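Local coordinates for PA1221 (Pseudomonas aeruginosa, PDB 4DG8), which belongs to the AMP-binding enzymes of the ANL clan, carries a phosphopantetheine attachment region in its sequence, and holds adenosine monophosphate in this structure, at residues Leu21-His26 and Ala183-Gly188; His103-Asp108 and Val123-Ile128; Arg206-Ser211 and Gly238-Gly243; Trp223-Leu226 and Cys231-Leu234. All blocks are in the same frame, centred on the assembly; numbering follows the deposited sequence.

Interaction 1 (Leu21-His26 and Ala183-Gly188); sequences LDLYAH and ACTHAG
The carbonyl oxygen of L23 accepts one hydrogen bond, from H26 N (3.1 Å between H26 N and L23 O), and A187 CB touches it across the contact. The edge of the H26 ring also faces this oxygen, in the ring plane. A187 CB comes to 3.5 Å from L23 O. The same methyl lies 3.8 Å from L23 CG, so it meets both the backbone and the side chain of one residue. L23 then reaches on past A187. Its CD2 is 3.7 Å from T185 CG2, and the two side chains cross obliquely. H26 CB meets A187 CB at 4.1 Å. Beyond it, CG lies anti to the carbonyl carbon (chi1 -61°), which takes the ring toward L20, and H26 NE2 is hydrogen-bonded to L20 O. No hydrogen bond spans the two segments. The contact is small and apolar, and it rests on the 3-10 turn of 23-25. That turn is closed by A25 N to D22 O at 3.0 Å. T185 holds the N-cap position of helix 186-193, but its side chain makes no capping bond. The turn thus packs where strand 180-185 passes into helix 186-193. H26 also touches T190 and R191 further along this helix, and the chain leads on from H26 to helix 29-39.

Interaction 2 (His103-Asp108 and Val123-Ile128); sequences HYLYID and VDCRLI
L105 points its CB at segment 123-128, but neither CB nor CG comes close to it. CG stands anti to the backbone N, chi1 167°, and this carries the fork of the side chain outward. The branch CD2 does the touching. It meets V123 CG2 at 3.7 Å, the two side chains reaching toward each other tip to tip. It also lies 4.2 Å from C125 CB, so one methyl serves two residues on either side of D124. D124 has positive phi and ends helix 113-123 in a Schellman motif. The chain runs from strand 103-106 through this helix to strand 125-130, a beta-alpha-beta crossover. The two strands are parallel, and strand 79-83 lies between them in the sheet. The two segments therefore meet directly only through side chains, across the intervening strand and next to helix 113-123. I107 and I128 make the second apolar pair. I128 CD1 is 3.9 Å from I107 CG2, and the side chains cross at about a right angle. C120 of the helix touches I107, C125 and I128. At the other end, a water donates to V123 O at 2.9 Å. The same water sits in the plane of the H103 ring, 2.9 Å from H103 NE2.

Interaction 3 (Arg206-Ser211 and Gly238-Gly243); sequences RFLVNS and GPLDPG
L240 carries this contact by setting one side chain against two quite different partners. Its CG is anti to the backbone N, chi1 -166°, and this brings CD2 within reach of both L208 and N210. Toward L208 the approach is tip to tip. The two CD2 methyls, of L208 and L240, are 4.0 Å apart. Toward N210 the leucine runs at a slant across one face of the side-chain amide. L240 CD2 lies nearly along the normal to the amide plane at ND2, 3.9 Å from N210 ND2. L240 CB lies on the same side of that plane and is 3.7 Å from N210 OD1. The amide is thus met by carbon on its flat side. Its oxygen bonds to other groups. A water donates to N210 OD1 at 2.8 Å and accepts from L240 N at 3.0 Å, so it bridges the N210 side chain and the L240 backbone. N235 ND2 also binds N210 OD1. The segments belong to the end of strand 206-209 and to the loop that leads into helix 242-250. D241 sits at the N-cap of that helix, and its OD1 accepts from V244 N. L208 and L240 both pack on L245 and L248 of the same helix. A butanediol molecule, probably from the crystallisation liquor, lies about 5 Å from the N210 side chain. The chemistry is therefore mixed. Two hydrogen bonds to its oxygen would favour this rotation of the N210 amide, with one flat side against L240, while the leucines meet carbon against carbon.

Interaction 4 (Trp223-Leu226 and Cys231-Leu234); sequences WGAL and CCVL
A225 and L226 meet C231 and C232 where the last turn of helix 217-226 lies against strand 231-234. The tight part lies around one sulfur and one carbonyl. With SG of C232 anti to the carbonyl carbon (chi1 -72°), the sulfur reaches the helix at the fork of L226. L226 CG is 3.7 Å from C232 SG, and L226 CD1 and CD2 are each 4.1 Å from it. The sulfur thus faces the branch point with a methyl at similar range on each arm. A225 CB closes in on the same sulfur, at 4.0 Å from C232 SG. This methyl also presses on the strand backbone, 3.6 Å from C231 O. No hydrogen bond links the two segments, and the meeting is one of carbon, sulfur and the C231 carbonyl group. The small side chain of A225 brings the backbones close. Its CA is 5.3 Å from C231 CA. The looser part is the side chains of C231 and W223. C231 takes part through its carbonyl alone. Its side chain points away from the helix and touches E44, R47 and R206. W223 also points away, and its side chain touches V29 and L98. Neither side is open to solvent, since all four touching residues are buried. L226 packs further on A45, I91 and F33. C232 touches V209 of the neighbouring strand. Strand 206-209, helix 217-226 and strand 231-234 follow one another, and the two strands are parallel neighbours in one sheet. The arrangement is that of a classic beta-alpha-beta crossover, with the connecting helix laid on the strand it leads to.

Interactions 3 and 4 are the closest pair, with centres 12 Å apart. Interaction 4 is nested in the loop closed by interaction 3. Their strands 206-209 and 231-234 are neighbours, joined through F207 O and V233 N at 2.8 Å. Interactions 1 and 2 reach another sheet, and their centres lie 21 Å apart. Interaction 2 is nested inside the loop closed by interaction 1. Interactions 2 and 4 touch where strand 103-106 meets helix 217-226, with Y104 OH 3.1 Å from W223 NE1, a probable hydrogen bond. The adenosine monophosphate pocket is formed by 16 residues between 284 and 428, later in the chain than all these segments. The L105 side chain is about 14 Å from the ligand.

Interaction 1 (Leu21-His26 and Ala183-Gly188)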
loop_
_atom_site.group_PDB
_atom_site.type_symbol
_atom_site.label_atom_id
_atom_site.label_comp_id
_atom_site.label_asym_id
_atom_site.label_seq_id
_atom_site.Cartn_x
_atom_site.Cartn_y
_atom_site.Cartn_z
ATOM N N LEU A 21 13.222 -16.424 6.908
ATOM C CA LEU A 21 11.903 -16.231 7.494
ATOM C C LEU A 21 12.000 -15.552 8.859
ATOM O O LEU A 21 11.004 -15.083 9.403
ATOM C CB LEU A 21 11.181 -17.567 7.612
ATOM C CG LEU A 21 11.054 -18.322 6.292
ATOM C CD1 LEU A 21 10.599 -19.753 6.542
ATOM C CD2 LEU A 21 10.111 -17.587 5.328
ATOM N N ASP A 22 13.216 -15.496 9.387
ATOM C CA ASP A 22 13.509 -14.860 10.663
ATOM C C ASP A 22 13.690 -13.363 10.446
ATOM O O ASP A 22 14.487 -12.949 9.596
ATOM C CB ASP A 22 14.800 -15.462 11.223
ATOM C CG ASP A 22 15.232 -14.839 12.550
ATOM O OD1 ASP A 22 14.369 -14.344 13.308
ATOM O OD2 ASP A 22 16.455 -14.874 12.841
ATOM N N LEU A 23 12.960 -12.551 11.210
ATOM C CA LEU A 23 13.109 -11.097 11.122
ATOM C C LEU A 23 14.556 -10.640 11.321
ATOM O O LEU A 23 15.029 -9.741 10.624
ATOM C CB LEU A 23 12.201 -10.379 12.118
ATOM C CG LEU A 23 10.793 -10.062 11.607
ATOM C CD1 LEU A 23 9.918 -11.317 11.631
ATOM C CD2 LEU A 23 10.159 -8.959 12.435
ATOM N N TYR A 24 15.256 -11.260 12.266
ATOM C CA TYR A 24 16.625 -10.855 12.592
ATOM C C TYR A 24 17.645 -11.232 11.519
ATOM O O TYR A 24 18.830 -10.911 11.642
ATOM C CB TYR A 24 17.033 -11.392 13.967
ATOM C CG TYR A 24 16.061 -10.938 15.014
ATOM C CD1 TYR A 24 16.005 -9.600 15.387
ATOM C CD2 TYR A 24 15.159 -11.824 15.590
ATOM C CE1 TYR A 24 15.105 -9.157 16.324
ATOM C CE2 TYR A 24 14.236 -11.389 16.530
ATOM C CZ TYR A 24 14.220 -10.050 16.891
ATOM O OH TYR A 24 13.324 -9.588 17.820
ATOM N N ALA A 25 17.189 -11.932 10.483
ATOM C CA ALA A 25 18.059 -12.278 9.361
ATOM C C ALA A 25 18.091 -11.133 8.359
ATOM O O ALA A 25 18.744 -11.213 7.324
ATOM C CB ALA A 25 17.588 -13.551 8.688
ATOM N N HIS A 26 17.374 -10.062 8.675
ATOM C CA HIS A 26 17.275 -8.932 7.765
ATOM C C HIS A 26 17.811 -7.681 8.443
ATOM O O HIS A 26 17.691 -7.533 9.653
ATOM C CB HIS A 26 15.819 -8.780 7.288
ATOM C CG HIS A 26 15.323 -9.987 6.554
ATOM N ND1 HIS A 26 15.467 -10.138 5.189
ATOM C CD2 HIS A 26 14.758 -11.134 7.002
ATOM C CE1 HIS A 26 14.968 -11.307 4.822
ATOM N NE2 HIS A 26 14.525 -11.928 5.901
ATOM N N ALA A 183 1.131 -2.268 12.107
ATOM C CA ALA A 183 2.512 -1.821 12.330
ATOM C C ALA A 183 3.470 -2.747 11.625
ATOM O O ALA A 183 3.559 -3.934 11.938
ATOM C CB ALA A 183 2.850 -1.703 13.820
ATOM N N CYS A 184 4.168 -2.187 10.649
ATOM C CA CYS A 184 5.116 -2.922 9.838
ATOM C C CYS A 184 6.540 -2.608 10.299
ATOM O O CYS A 184 6.828 -1.543 10.804
ATOM C CB CYS A 184 4.931 -2.618 8.356
ATOM S SG CYS A 184 3.362 -3.354 7.718
ATOM N N THR A 185 7.422 -3.566 10.092
ATOM C CA THR A 185 8.679 -3.667 10.797
ATOM C C THR A 185 9.788 -3.280 9.800
ATOM O O THR A 185 9.561 -3.312 8.597
ATOM C CB THR A 185 8.768 -5.130 11.240
ATOM O OG1 THR A 185 9.119 -5.237 12.621
ATOM C CG2 THR A 185 9.659 -5.926 10.344
ATOM N N HIS A 186 10.936 -2.816 10.285
ATOM C CA HIS A 186 12.122 -2.650 9.434
ATOM C C HIS A 186 12.431 -3.905 8.571
ATOM O O HIS A 186 12.698 -3.804 7.356
ATOM C CB HIS A 186 13.354 -2.279 10.284
ATOM C CG HIS A 186 13.441 -0.822 10.644
ATOM N ND1 HIS A 186 14.428 0.007 10.145
ATOM C CD2 HIS A 186 12.692 -0.057 11.481
ATOM C CE1 HIS A 186 14.268 1.228 10.639
ATOM N NE2 HIS A 186 13.213 1.219 11.441
ATOM N N ALA A 187 12.393 -5.079 9.201
ATOM C CA ALA A 187 12.589 -6.346 8.495
ATOM C C ALA A 187 11.610 -6.580 7.354
ATOM O O ALA A 187 11.989 -7.140 6.333
ATOM C CB ALA A 187 12.536 -7.525 9.464
ATOM N N GLY A 188 10.350 -6.192 7.527
ATOM C CA GLY A 188 9.359 -6.405 6.482
ATOM C C GLY A 188 9.770 -5.643 5.232
ATOM O O GLY A 188 9.646 -6.130 4.085
#

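Interaction 2 (His103-Asp108 and Val123-Ile128)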
loop_
_atom_site.group_PDB
_atom_site.type_symbol
_atom_site.label_atom_id
_atom_site.label_comp_id
_atom_site.label_asym_id
_atom_site.label_seq_id
_atom_site.Cartn_x
_atom_site.Cartn_y
_atom_site.Cartn_z
ATOM N N HIS A 103 8.619 5.596 13.944
ATOM C CA HIS A 103 7.916 5.036 12.795
ATOM C C HIS A 103 6.973 6.059 12.185
ATOM O O HIS A 103 6.417 6.904 12.884
ATOM C CB HIS A 103 7.156 3.726 13.131
ATOM C CG HIS A 103 6.352 3.770 14.401
ATOM N ND1 HIS A 103 6.897 3.500 15.636
ATOM C CD2 HIS A 103 5.028 3.985 14.615
ATOM C CE1 HIS A 103 5.956 3.574 16.565
ATOM N NE2 HIS A 103 4.812 3.866 15.972
ATOM N N TYR A 104 6.773 5.963 10.876
ATOM C CA TYR A 104 6.025 6.991 10.176
ATOM C C TYR A 104 4.601 6.582 9.863
ATOM O O TYR A 104 4.271 5.397 9.748
ATOM C CB TYR A 104 6.745 7.503 8.908
ATOM C CG TYR A 104 7.045 6.494 7.813
ATOM C CD1 TYR A 104 6.053 6.088 6.914
ATOM C CD2 TYR A 104 8.349 5.998 7.630
ATOM C CE1 TYR A 104 6.341 5.178 5.865
ATOM C CE2 TYR A 104 8.647 5.091 6.581
ATOM C CZ TYR A 104 7.641 4.687 5.706
ATOM O OH TYR A 104 7.911 3.785 4.684
ATOM N N LEU A 105 3.755 7.597 9.790
ATOM C CA LEU A 105 2.346 7.431 9.453
ATOM C C LEU A 105 1.929 8.524 8.483
ATOM O O LEU A 105 2.179 9.713 8.747
ATOM C CB LEU A 105 1.526 7.581 10.732
ATOM C CG LEU A 105 0.028 7.756 10.584
ATOM C CD1 LEU A 105 -0.605 6.495 9.984
ATOM C CD2 LEU A 105 -0.571 8.094 11.950
ATOM N N TYR A 106 1.281 8.158 7.378
ATOM C CA TYR A 106 0.733 9.195 6.513
ATOM C C TYR A 106 -0.502 9.873 7.117
ATOM O O TYR A 106 -1.427 9.218 7.589
ATOM C CB TYR A 106 0.416 8.719 5.081
ATOM C CG TYR A 106 0.228 9.929 4.178
ATOM C CD1 TYR A 106 1.275 10.845 4.008
ATOM C CD2 TYR A 106 -0.982 10.190 3.550
ATOM C CE1 TYR A 106 1.136 11.976 3.224
ATOM C CE2 TYR A 106 -1.139 11.330 2.746
ATOM C CZ TYR A 106 -0.072 12.220 2.600
ATOM O OH TYR A 106 -0.183 13.348 1.824
ATOM N N ILE A 107 -0.520 11.198 7.081
ATOM C CA ILE A 107 -1.696 11.941 7.519
ATOM C C ILE A 107 -2.103 12.899 6.415
ATOM O O ILE A 107 -1.314 13.754 6.008
ATOM C CB ILE A 107 -1.433 12.733 8.821
ATOM C CG1 ILE A 107 -1.131 11.787 9.989
ATOM C CG2 ILE A 107 -2.640 13.615 9.164
ATOM C CD1 ILE A 107 -2.325 10.948 10.427
ATOM N N ASP A 108 -3.325 12.751 5.913
ATOM C CA ASP A 108 -3.804 13.648 4.879
ATOM C C ASP A 108 -4.590 14.771 5.551
ATOM O O ASP A 108 -5.738 14.586 5.955
ATOM C CB ASP A 108 -4.685 12.866 3.896
ATOM C CG ASP A 108 -5.189 13.717 2.758
ATOM O OD1 ASP A 108 -5.080 14.958 2.840
ATOM O OD2 ASP A 108 -5.713 13.142 1.781
ATOM N N VAL A 123 -3.103 5.499 17.293
ATOM C CA VAL A 123 -1.684 5.125 17.309
ATOM C C VAL A 123 -0.717 5.982 18.146
ATOM O O VAL A 123 0.503 5.829 18.047
ATOM C CB VAL A 123 -1.141 4.927 15.901
ATOM C CG1 VAL A 123 -1.926 3.811 15.242
ATOM C CG2 VAL A 123 -1.247 6.226 15.114
ATOM N N ASP A 124 -1.260 6.925 18.901
ATOM C CA ASP A 124 -0.444 7.836 19.696
ATOM C C ASP A 124 0.570 8.601 18.829
ATOM O O ASP A 124 1.730 8.767 19.197
ATOM C CB ASP A 124 0.232 7.095 20.857
ATOM C CG ASP A 124 0.745 8.040 21.925
ATOM O OD1 ASP A 124 0.207 9.167 22.035
ATOM O OD2 ASP A 124 1.685 7.661 22.657
ATOM N N CYS A 125 0.112 9.096 17.680
ATOM C CA CYS A 125 0.975 9.893 16.823
ATOM C C CYS A 125 1.238 11.212 17.520
ATOM O O CYS A 125 0.309 11.965 17.798
ATOM C CB CYS A 125 0.304 10.153 15.482
ATOM S SG CYS A 125 1.302 11.154 14.336
ATOM N N ARG A 126 2.510 11.484 17.797
ATOM C CA ARG A 126 2.879 12.587 18.683
ATOM C C ARG A 126 2.982 13.929 17.967
ATOM O O ARG A 126 2.789 14.973 18.564
ATOM C CB ARG A 126 4.191 12.280 19.416
ATOM C CG ARG A 126 4.246 10.888 20.070
ATOM C CD ARG A 126 3.349 10.777 21.304
ATOM N NE ARG A 126 3.863 11.575 22.417
ATOM C CZ ARG A 126 4.888 11.224 23.189
ATOM N NH1 ARG A 126 5.518 10.072 22.982
ATOM N NH2 ARG A 126 5.276 12.024 24.179
ATOM N N LEU A 127 3.373 13.886 16.703
ATOM C CA LEU A 127 3.701 15.092 15.972
ATOM C C LEU A 127 3.555 14.809 14.477
ATOM O O LEU A 127 3.821 13.691 14.015
ATOM C CB LEU A 127 5.143 15.497 16.313
ATOM C CG LEU A 127 5.734 16.676 15.537
ATOM C CD1 LEU A 127 4.847 17.897 15.744
ATOM C CD2 LEU A 127 7.158 16.963 15.983
ATOM N N ILE A 128 3.162 15.816 13.710
ATOM C CA ILE A 128 3.020 15.627 12.279
ATOM C C ILE A 128 3.955 16.577 11.542
ATOM O O ILE A 128 3.903 17.799 11.743
ATOM C CB ILE A 128 1.568 15.858 11.803
ATOM C CG1 ILE A 128 0.609 14.847 12.446
ATOM C CG2 ILE A 128 1.485 15.800 10.261
ATOM C CD1 ILE A 128 -0.861 15.188 12.235
HETATM O O HOH W 1 2.508 3.749 17.679
#

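Interaction 3 (Arg206-Ser211 and Gly238-Gly243)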
loop_
_atom_site.group_PDB
_atom_site.type_symbol
_atom_site.label_atom_id
_atom_site.label_comp_id
_atom_site.label_asym_id
_atom_site.label_seq_id
_atom_site.Cartn_x
_atom_site.Cartn_y
_atom_site.Cartn_z
ATOM N N ARG A 206 15.583 2.744 -11.012
ATOM C CA ARG A 206 15.000 4.071 -10.919
ATOM C C ARG A 206 13.487 3.930 -10.860
ATOM O O ARG A 206 12.799 3.824 -11.881
ATOM C CB ARG A 206 15.439 4.925 -12.108
ATOM C CG ARG A 206 16.962 5.153 -12.166
ATOM C CD ARG A 206 17.383 5.951 -13.392
ATOM N NE ARG A 206 16.876 7.323 -13.360
ATOM C CZ ARG A 206 17.490 8.350 -12.777
ATOM N NH1 ARG A 206 18.637 8.182 -12.133
ATOM N NH2 ARG A 206 16.941 9.553 -12.816
ATOM N N PHE A 207 12.972 4.038 -9.638
ATOM C CA PHE A 207 11.579 3.728 -9.363
ATOM C C PHE A 207 10.715 4.955 -9.478
ATOM O O PHE A 207 11.037 5.999 -8.922
ATOM C CB PHE A 207 11.407 3.130 -7.962
ATOM C CG PHE A 207 11.403 1.652 -7.951
ATOM C CD1 PHE A 207 12.594 0.945 -7.828
ATOM C CD2 PHE A 207 10.220 0.953 -8.108
ATOM C CE1 PHE A 207 12.592 -0.431 -7.843
ATOM C CE2 PHE A 207 10.216 -0.433 -8.116
ATOM C CZ PHE A 207 11.391 -1.120 -7.980
ATOM N N LEU A 208 9.624 4.820 -10.221
ATOM C CA LEU A 208 8.574 5.800 -10.198
ATOM C C LEU A 208 8.009 5.818 -8.780
ATOM O O LEU A 208 7.619 4.782 -8.249
ATOM C CB LEU A 208 7.482 5.400 -11.184
ATOM C CG LEU A 208 6.219 6.255 -11.098
ATOM C CD1 LEU A 208 6.551 7.677 -11.483
ATOM C CD2 LEU A 208 5.125 5.703 -11.997
ATOM N N VAL A 209 8.005 6.989 -8.161
ATOM C CA VAL A 209 7.350 7.168 -6.877
ATOM C C VAL A 209 6.065 7.940 -7.107
ATOM O O VAL A 209 6.080 9.132 -7.419
ATOM C CB VAL A 209 8.241 7.910 -5.871
ATOM C CG1 VAL A 209 7.436 8.271 -4.583
ATOM C CG2 VAL A 209 9.470 7.089 -5.553
ATOM N N ASN A 210 4.963 7.217 -6.962
ATOM C CA ASN A 210 3.631 7.654 -7.335
ATOM C C ASN A 210 2.550 7.376 -6.252
ATOM O O ASN A 210 1.716 8.227 -5.948
ATOM C CB ASN A 210 3.265 7.106 -8.724
ATOM C CG ASN A 210 1.851 7.467 -9.131
ATOM O OD1 ASN A 210 1.522 8.642 -9.303
ATOM N ND2 ASN A 210 1.005 6.454 -9.275
ATOM N N SER A 211 2.485 6.128 -5.799
ATOM C CA SER A 211 1.568 5.702 -4.738
ATOM C C SER A 211 1.712 6.515 -3.456
ATOM O O SER A 211 2.796 6.617 -2.915
ATOM C CB SER A 211 1.784 4.217 -4.420
ATOM O OG SER A 211 1.723 3.435 -5.594
ATOM N N GLY A 238 1.850 15.574 -11.867
ATOM C CA GLY A 238 0.402 15.584 -11.867
ATOM C C GLY A 238 -0.136 14.166 -11.795
ATOM O O GLY A 238 0.649 13.209 -11.813
ATOM N N PRO A 239 -1.476 14.024 -11.714
ATOM C CA PRO A 239 -2.087 12.693 -11.649
ATOM C C PRO A 239 -1.530 11.800 -12.757
ATOM O O PRO A 239 -1.479 12.197 -13.927
ATOM C CB PRO A 239 -3.566 12.971 -11.905
ATOM C CG PRO A 239 -3.782 14.411 -11.420
ATOM C CD PRO A 239 -2.472 15.116 -11.746
ATOM N N LEU A 240 -1.113 10.595 -12.392
ATOM C CA LEU A 240 -0.452 9.746 -13.366
ATOM C C LEU A 240 -1.409 9.355 -14.496
ATOM O O LEU A 240 -2.486 8.813 -14.257
ATOM C CB LEU A 240 0.140 8.508 -12.701
ATOM C CG LEU A 240 1.130 7.785 -13.617
ATOM C CD1 LEU A 240 2.429 8.571 -13.717
ATOM C CD2 LEU A 240 1.395 6.376 -13.139
ATOM N N ASP A 241 -0.993 9.655 -15.721
ATOM C CA ASP A 241 -1.723 9.318 -16.930
ATOM C C ASP A 241 -0.655 9.035 -18.002
ATOM O O ASP A 241 0.526 9.002 -17.682
ATOM C CB ASP A 241 -2.688 10.447 -17.347
ATOM C CG ASP A 241 -1.976 11.742 -17.690
ATOM O OD1 ASP A 241 -0.749 11.725 -17.972
ATOM O OD2 ASP A 241 -2.659 12.793 -17.678
ATOM N N PRO A 242 -1.058 8.795 -19.262
ATOM C CA PRO A 242 -0.036 8.424 -20.257
ATOM C C PRO A 242 1.006 9.503 -20.485
ATOM O O PRO A 242 2.184 9.187 -20.621
ATOM C CB PRO A 242 -0.844 8.227 -21.536
ATOM C CG PRO A 242 -2.221 7.820 -21.052
ATOM C CD PRO A 242 -2.427 8.622 -19.773
ATOM N N GLY A 243 0.573 10.758 -20.545
ATOM C CA GLY A 243 1.482 11.861 -20.780
ATOM C C GLY A 243 2.468 12.028 -19.639
ATOM O O GLY A 243 3.683 12.094 -19.860
HETATM O O HOH W 2 -0.871 10.169 -9.466
#

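Interaction 4 (Trp223-Leu226 and Cys231-Leu234)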
loop_
_atom_site.group_PDB
_atom_site.type_symbol
_atom_site.label_atom_id
_atom_site.label_comp_id
_atom_site.label_asym_id
_atom_site.label_seq_id
_atom_site.Cartn_x
_atom_site.Cartn_y
_atom_site.Cartn_z
ATOM N N TRP A 223 11.612 2.411 -0.967
ATOM C CA TRP A 223 12.726 1.643 -0.436
ATOM C C TRP A 223 13.325 0.670 -1.455
ATOM O O TRP A 223 14.492 0.321 -1.366
ATOM C CB TRP A 223 12.326 0.959 0.875
ATOM C CG TRP A 223 11.868 1.990 1.859
ATOM C CD1 TRP A 223 10.593 2.204 2.299
ATOM C CD2 TRP A 223 12.678 3.006 2.465
ATOM N NE1 TRP A 223 10.562 3.280 3.163
ATOM C CE2 TRP A 223 11.826 3.794 3.278
ATOM C CE3 TRP A 223 14.041 3.329 2.399
ATOM C CZ2 TRP A 223 12.301 4.873 4.050
ATOM C CZ3 TRP A 223 14.515 4.408 3.162
ATOM C CH2 TRP A 223 13.645 5.156 3.980
ATOM N N GLY A 224 12.537 0.242 -2.435
ATOM C CA GLY A 224 13.106 -0.565 -3.500
ATOM C C GLY A 224 14.252 0.158 -4.214
ATOM O O GLY A 224 15.258 -0.455 -4.572
ATOM N N ALA A 225 14.084 1.454 -4.456
ATOM C CA ALA A 225 15.183 2.287 -4.947
ATOM C C ALA A 225 16.276 2.507 -3.922
ATOM O O ALA A 225 17.441 2.134 -4.143
ATOM C CB ALA A 225 14.655 3.651 -5.392
ATOM N N LEU A 226 15.905 3.104 -2.787
ATOM C CA LEU A 226 16.938 3.622 -1.885
ATOM C C LEU A 226 17.760 2.517 -1.221
ATOM O O LEU A 226 18.908 2.728 -0.842
ATOM C CB LEU A 226 16.331 4.542 -0.815
ATOM C CG LEU A 226 15.707 5.855 -1.304
ATOM C CD1 LEU A 226 15.058 6.569 -0.137
ATOM C CD2 LEU A 226 16.778 6.743 -1.942
ATOM N N CYS A 231 17.226 5.273 -7.671
ATOM C CA CYS A 231 16.725 6.641 -7.561
ATOM C C CYS A 231 15.214 6.698 -7.411
ATOM O O CYS A 231 14.478 6.039 -8.144
ATOM C CB CYS A 231 17.137 7.481 -8.779
ATOM S SG CYS A 231 16.675 9.235 -8.652
ATOM N N CYS A 232 14.755 7.506 -6.466
ATOM C CA CYS A 232 13.338 7.751 -6.361
ATOM C C CYS A 232 13.024 8.848 -7.360
ATOM O O CYS A 232 13.417 10.003 -7.179
ATOM C CB CYS A 232 13.006 8.246 -4.947
ATOM S SG CYS A 232 13.141 6.955 -3.719
ATOM N N VAL A 233 12.264 8.493 -8.389
ATOM C CA VAL A 233 11.855 9.459 -9.389
ATOM C C VAL A 233 10.441 9.861 -9.014
ATOM O O VAL A 233 9.477 9.144 -9.307
ATOM C CB VAL A 233 11.822 8.794 -10.777
ATOM C CG1 VAL A 233 11.482 9.811 -11.845
ATOM C CG2 VAL A 233 13.181 8.140 -11.076
ATOM N N LEU A 234 10.315 11.051 -8.437
ATOM C CA LEU A 234 9.074 11.438 -7.778
ATOM C C LEU A 234 8.122 11.953 -8.820
ATOM O O LEU A 234 8.517 12.758 -9.667
ATOM C CB LEU A 234 9.327 12.554 -6.760
ATOM C CG LEU A 234 10.401 12.358 -5.689
ATOM C CD1 LEU A 234 10.405 13.570 -4.735
ATOM C CD2 LEU A 234 10.187 11.064 -4.922
#